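Local coordinates for Low molecular weight protein-tyrosine-phosphatase YfkJ (Bacillus subtilis, PDB 4ETM), which removes phosphate from tyrosine side chains of phosphorylated proteins as a low molecular weight protein tyrosine phosphatase and takes part in resistance to ethanol stress, at residues L22-G27 with A57-W62; M18-F23 with D97-I102. One frame throughout, in Å; residues are numbered along the deposited sequence.

Interaction 1: residues L22-G27 with A57-W62. With PO4 (phosphate ion), chain C.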
# COMPACT_ATOMS: atom_id res chain seq x y z
N LEU A 22 -2.13 -12.62 11.93
CA LEU A 22 -2.51 -12.92 10.55
C LEU A 22 -1.48 -12.35 9.59
O LEU A 22 -1.24 -11.15 9.59
CB LEU A 22 -3.89 -12.36 10.22
CG LEU A 22 -4.28 -12.59 8.76
CD1 LEU A 22 -4.53 -14.06 8.52
CD2 LEU A 22 -5.52 -11.76 8.40
N PHE A 23 -0.83 -13.22 8.81
CA PHE A 23 0.10 -12.80 7.77
C PHE A 23 -0.64 -12.60 6.47
O PHE A 23 -1.48 -13.41 6.10
CB PHE A 23 1.23 -13.82 7.59
CG PHE A 23 2.11 -13.96 8.78
CD1 PHE A 23 3.12 -13.05 9.03
CD2 PHE A 23 1.90 -14.99 9.68
CE1 PHE A 23 3.93 -13.17 10.14
CE2 PHE A 23 2.72 -15.13 10.81
CZ PHE A 23 3.73 -14.21 11.03
N VAL A 24 -0.37 -11.49 5.80
CA VAL A 24 -1.14 -11.17 4.60
C VAL A 24 -0.25 -10.80 3.42
O VAL A 24 0.65 -9.94 3.53
CB VAL A 24 -2.14 -10.01 4.85
CG1 VAL A 24 -2.92 -9.66 3.58
CG2 VAL A 24 -3.11 -10.35 5.97
N CYS A 25 -0.50 -11.45 2.29
CA CYS A 25 0.17 -11.08 1.05
C CYS A 25 -0.89 -10.93 -0.05
O CYS A 25 -2.06 -10.77 0.23
CB CYS A 25 1.24 -12.10 0.67
SG CYS A 25 0.68 -13.76 0.38
N LEU A 26 -0.46 -10.96 -1.30
CA LEU A 26 -1.39 -10.75 -2.41
C LEU A 26 -2.16 -12.02 -2.75
O LEU A 26 -3.40 -12.02 -2.75
CB LEU A 26 -0.61 -10.24 -3.63
CG LEU A 26 -1.44 -10.01 -4.89
CD1 LEU A 26 -2.48 -8.96 -4.63
CD2 LEU A 26 -0.53 -9.62 -6.06
N GLY A 27 -1.45 -13.11 -3.02
CA GLY A 27 -2.11 -14.32 -3.46
C GLY A 27 -2.41 -15.34 -2.37
O GLY A 27 -3.24 -16.23 -2.54
N ALA A 57 -3.60 -15.03 4.91
CA ALA A 57 -4.72 -14.77 3.99
C ALA A 57 -4.22 -13.83 2.92
O ALA A 57 -3.21 -13.14 3.11
CB ALA A 57 -5.92 -14.16 4.72
N GLY A 58 -4.94 -13.76 1.81
CA GLY A 58 -4.49 -12.94 0.70
C GLY A 58 -5.43 -11.81 0.37
O GLY A 58 -6.63 -11.89 0.60
N ILE A 59 -4.88 -10.74 -0.21
CA ILE A 59 -5.69 -9.66 -0.71
C ILE A 59 -6.61 -10.11 -1.85
O ILE A 59 -7.80 -9.76 -1.87
CB ILE A 59 -4.83 -8.47 -1.18
CG1 ILE A 59 -4.01 -7.91 -0.02
CG2 ILE A 59 -5.75 -7.39 -1.74
CD1 ILE A 59 -4.85 -7.50 1.18
N GLY A 60 -6.04 -10.88 -2.78
CA GLY A 60 -6.75 -11.29 -3.98
C GLY A 60 -7.37 -12.66 -3.82
O GLY A 60 -7.07 -13.37 -2.86
N GLY A 61 -8.21 -13.05 -4.77
CA GLY A 61 -8.94 -14.30 -4.65
C GLY A 61 -8.63 -15.35 -5.70
O GLY A 61 -9.33 -16.36 -5.77
N TRP A 62 -7.59 -15.15 -6.50
CA TRP A 62 -7.31 -16.08 -7.60
C TRP A 62 -7.01 -17.50 -7.15
O TRP A 62 -7.27 -18.43 -7.90
CB TRP A 62 -6.11 -15.60 -8.42
CG TRP A 62 -6.16 -14.18 -8.76
CD1 TRP A 62 -6.83 -13.60 -9.80
CD2 TRP A 62 -5.52 -13.12 -8.05
NE1 TRP A 62 -6.63 -12.25 -9.79
CE2 TRP A 62 -5.84 -11.92 -8.72
CE3 TRP A 62 -4.70 -13.07 -6.91
CZ2 TRP A 62 -5.36 -10.69 -8.29
CZ3 TRP A 62 -4.25 -11.84 -6.48
CH2 TRP A 62 -4.57 -10.67 -7.18
P PO4 C . 2.02 -14.23 -2.96
O1 PO4 C . 2.48 -14.38 -4.40
O2 PO4 C . 1.11 -15.37 -2.67
O3 PO4 C . 1.33 -12.91 -2.80
O4 PO4 C . 3.23 -14.16 -2.05
O HOH W 1 -5.73 -15.95 -3.79
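Leu26 and Trp62 meet where two parallel strands have just run out: the isobutyl group of Leu26 lies against the rim of the indole, with CG 3.7 Å from Trp62 CZ3 and CD1 equally near CH2, both close to the ring plane. Although the side chain of Leu26 sets out away from 57-62, CG stands anti to the backbone N (chi1 178°), and this turns CG, and with it CD1, back to the indole. Deeper in, Val24 and Ile59 cross at about a right angle, CG1 of the valine touching CD1 of the isoleucine at 3.8 Å, while Leu22 CD1 rests on the methyl of Ala57.

Parallel pairing carries the backbone: Ala57 N binds Phe23 O, Cys25 N binds Ala57 O, and Ile59 N binds Cys25 O. Beyond the last bridge, Gly60 N still reaches Leu26 O at 2.9 Å in a nearly straight bond, so the start of the phosphate-binding loop (P-loop) is tied to the turn after strand 52-58. A water joins Gly27 O to Gly60 O.

The nucleophile Cys25 ends the strand. Its SG sits between its own backbone N and carbonyl carbon (chi1 61°), 3.4 Å from O3 of a bound phosphate ion. Gly27 N meets that O3 at 2.8 Å and 175°, whereas the bond from Leu26 N is weak and bent; Ile29 N, Cys30 N and Arg31 N complete the amide cradle, as befits the P-loop of this family.

Strand 19-25, helix 31-45 and strand 52-58 form a beta-alpha-beta crossover. Phe23 and Cys25 face helix 31-45, Ile59 packs on helix 107-117, and Phe119 of the second subunit meets Trp62 edge-to-face.

Interaction 2: residues M18-F23 with D97-I102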
# COMPACT_ATOMS: atom_id res chain seq x y z
N MET A 18 -5.29 -16.32 23.88
CA MET A 18 -4.28 -16.57 22.88
C MET A 18 -4.05 -15.34 22.00
O MET A 18 -5.00 -14.67 21.62
CB MET A 18 -4.71 -17.76 22.03
CG MET A 18 -3.58 -18.47 21.33
SD MET A 18 -3.79 -20.25 21.50
CE MET A 18 -2.37 -20.84 20.61
N ILE A 19 -2.80 -15.05 21.70
CA ILE A 19 -2.44 -13.94 20.82
C ILE A 19 -2.53 -14.45 19.39
O ILE A 19 -2.02 -15.52 19.07
CB ILE A 19 -1.01 -13.45 21.10
CG1 ILE A 19 -0.88 -12.96 22.55
CG2 ILE A 19 -0.59 -12.36 20.08
CD1 ILE A 19 0.53 -13.02 23.10
N SER A 20 -3.19 -13.70 18.52
CA SER A 20 -3.34 -14.15 17.14
C SER A 20 -2.64 -13.22 16.16
O SER A 20 -2.69 -11.99 16.31
CB SER A 20 -4.82 -14.29 16.77
OG SER A 20 -5.51 -13.10 17.10
N VAL A 21 -2.01 -13.83 15.16
CA VAL A 21 -1.24 -13.12 14.15
C VAL A 21 -1.70 -13.57 12.76
O VAL A 21 -1.69 -14.76 12.46
CB VAL A 21 0.26 -13.45 14.31
CG1 VAL A 21 1.09 -12.71 13.28
CG2 VAL A 21 0.73 -13.10 15.72
N LEU A 22 -2.13 -12.62 11.93
CA LEU A 22 -2.51 -12.92 10.55
C LEU A 22 -1.48 -12.35 9.59
O LEU A 22 -1.24 -11.15 9.59
CB LEU A 22 -3.89 -12.36 10.22
CG LEU A 22 -4.28 -12.59 8.76
CD1 LEU A 22 -4.53 -14.06 8.52
CD2 LEU A 22 -5.52 -11.76 8.40
N PHE A 23 -0.83 -13.22 8.81
CA PHE A 23 0.10 -12.80 7.77
C PHE A 23 -0.64 -12.60 6.47
O PHE A 23 -1.48 -13.41 6.10
CB PHE A 23 1.23 -13.82 7.59
CG PHE A 23 2.11 -13.96 8.78
CD1 PHE A 23 3.12 -13.05 9.03
CD2 PHE A 23 1.90 -14.99 9.68
CE1 PHE A 23 3.93 -13.17 10.14
CE2 PHE A 23 2.72 -15.13 10.81
CZ PHE A 23 3.73 -14.21 11.03
N ASP A 97 -10.82 -7.33 12.86
CA ASP A 97 -11.20 -7.28 14.27
C ASP A 97 -10.76 -8.53 15.02
O ASP A 97 -10.59 -8.50 16.23
CB ASP A 97 -12.72 -7.09 14.40
CG ASP A 97 -13.19 -5.72 13.93
OD1 ASP A 97 -12.39 -4.76 13.95
OD2 ASP A 97 -14.38 -5.61 13.54
N ASP A 98 -10.57 -9.63 14.29
CA ASP A 98 -10.29 -10.93 14.91
C ASP A 98 -8.86 -11.09 15.38
O ASP A 98 -8.60 -11.69 16.42
CB ASP A 98 -10.63 -12.06 13.94
CG ASP A 98 -12.11 -12.39 13.91
OD1 ASP A 98 -12.92 -11.56 14.37
OD2 ASP A 98 -12.46 -13.49 13.42
N PHE A 99 -7.91 -10.57 14.61
CA PHE A 99 -6.51 -10.81 14.88
C PHE A 99 -5.83 -9.66 15.60
O PHE A 99 -6.04 -8.52 15.26
CB PHE A 99 -5.78 -11.10 13.57
CG PHE A 99 -6.08 -12.46 13.00
CD1 PHE A 99 -5.31 -13.56 13.36
CD2 PHE A 99 -7.11 -12.65 12.09
CE1 PHE A 99 -5.57 -14.82 12.84
CE2 PHE A 99 -7.37 -13.91 11.57
CZ PHE A 99 -6.60 -15.00 11.95
N ASP A 100 -4.97 -9.98 16.56
CA ASP A 100 -4.29 -8.97 17.35
C ASP A 100 -3.25 -8.22 16.50
O ASP A 100 -3.08 -7.01 16.65
CB ASP A 100 -3.65 -9.62 18.58
CG ASP A 100 -4.69 -10.24 19.51
OD1 ASP A 100 -5.61 -9.50 19.92
OD2 ASP A 100 -4.59 -11.45 19.81
N TYR A 101 -2.58 -8.96 15.61
CA TYR A 101 -1.58 -8.40 14.71
C TYR A 101 -1.94 -8.75 13.29
O TYR A 101 -2.25 -9.90 13.00
CB TYR A 101 -0.20 -9.00 15.00
CG TYR A 101 0.39 -8.59 16.32
CD1 TYR A 101 1.28 -7.53 16.41
CD2 TYR A 101 0.06 -9.27 17.47
CE1 TYR A 101 1.82 -7.15 17.62
CE2 TYR A 101 0.60 -8.90 18.70
CZ TYR A 101 1.48 -7.84 18.75
OH TYR A 101 2.03 -7.46 19.96
N ILE A 102 -1.90 -7.78 12.40
CA ILE A 102 -1.98 -8.10 10.99
C ILE A 102 -0.67 -7.69 10.34
O ILE A 102 -0.31 -6.52 10.37
CB ILE A 102 -3.19 -7.43 10.33
CG1 ILE A 102 -4.48 -7.88 11.05
CG2 ILE A 102 -3.21 -7.74 8.84
CD1 ILE A 102 -5.76 -7.41 10.42
O HOH W 2 -7.06 -12.93 19.23
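The parallel pairing of strands 19-25 and 101-104, in the middle of the four-stranded sheet, begins where helix 93-98 gives way to the second strand, and Ser20 and Asp100 mark the entry. Ser20 N donates to Asp100 OD2 at 2.9 Å in a nearly straight bond. It meets the oxygen on its anti side, 16° out of the carboxylate plane. In return Asp100 N is bonded to Ser20 OG at 3.2 Å and, weakly, to Ser20 O. With OG held between the backbone N and the carbonyl carbon (chi1 51°), the hydroxyl is placed to accept that amide hydrogen. A water reaches Ser20 OG at 2.6 Å and donates to Asp100 OD2, so Asp100 OD2 takes hydrogens from both the Ser20 amide and the water.

From here the regular register of the doubly wound alpha/beta sheet takes over: Tyr101 N bonds to Ser20 O, and Leu22 N to Tyr101 O in an almost straight bond, 176° at the hydrogen. Val21 and Tyr101 lie on one face, Leu22 and Ile102 on the other.

Phe99, the first residue to leave helical geometry, turns its ring under Leu22. CB of the leucine stands 3.6 Å from the ring centroid, nearly on the normal, in a CH-pi contact, while Ser20 CB approaches CD1 of the same ring at 3.5 Å. CG of Phe99, anti to its own carbonyl carbon, lets one ring face meet Leu22 CB. On the sheet face that carries Val21, the phenol of Tyr101 takes CG2 of Ile19 at its edge, 3.9 Å from CE2; this side is covered by helix 149-170, whose Ile167 touches both Val21 and Tyr101.

How the interactions relate
Both contacts draw on strand 19-25, which lies inside the parallel sheet with 52-58 on one flank and 101-104 on the other. Interaction 1 joins its C-terminal half to the nearer strand in sequence, interaction 2 its N-terminal half to one more than seventy residues on. Their centres are about 15 Å apart, yet they share Leu22 and Phe23 and touch directly, Val24 CG2 lying 3.9 Å from Ile102 CG2. Interaction 2 thus lies toward the start of the strand, and interaction 1 where it leads into the phosphate-binding loop: a worked example of a catalytic loop carried on the C-terminal end of a strand with a neighbour on each side.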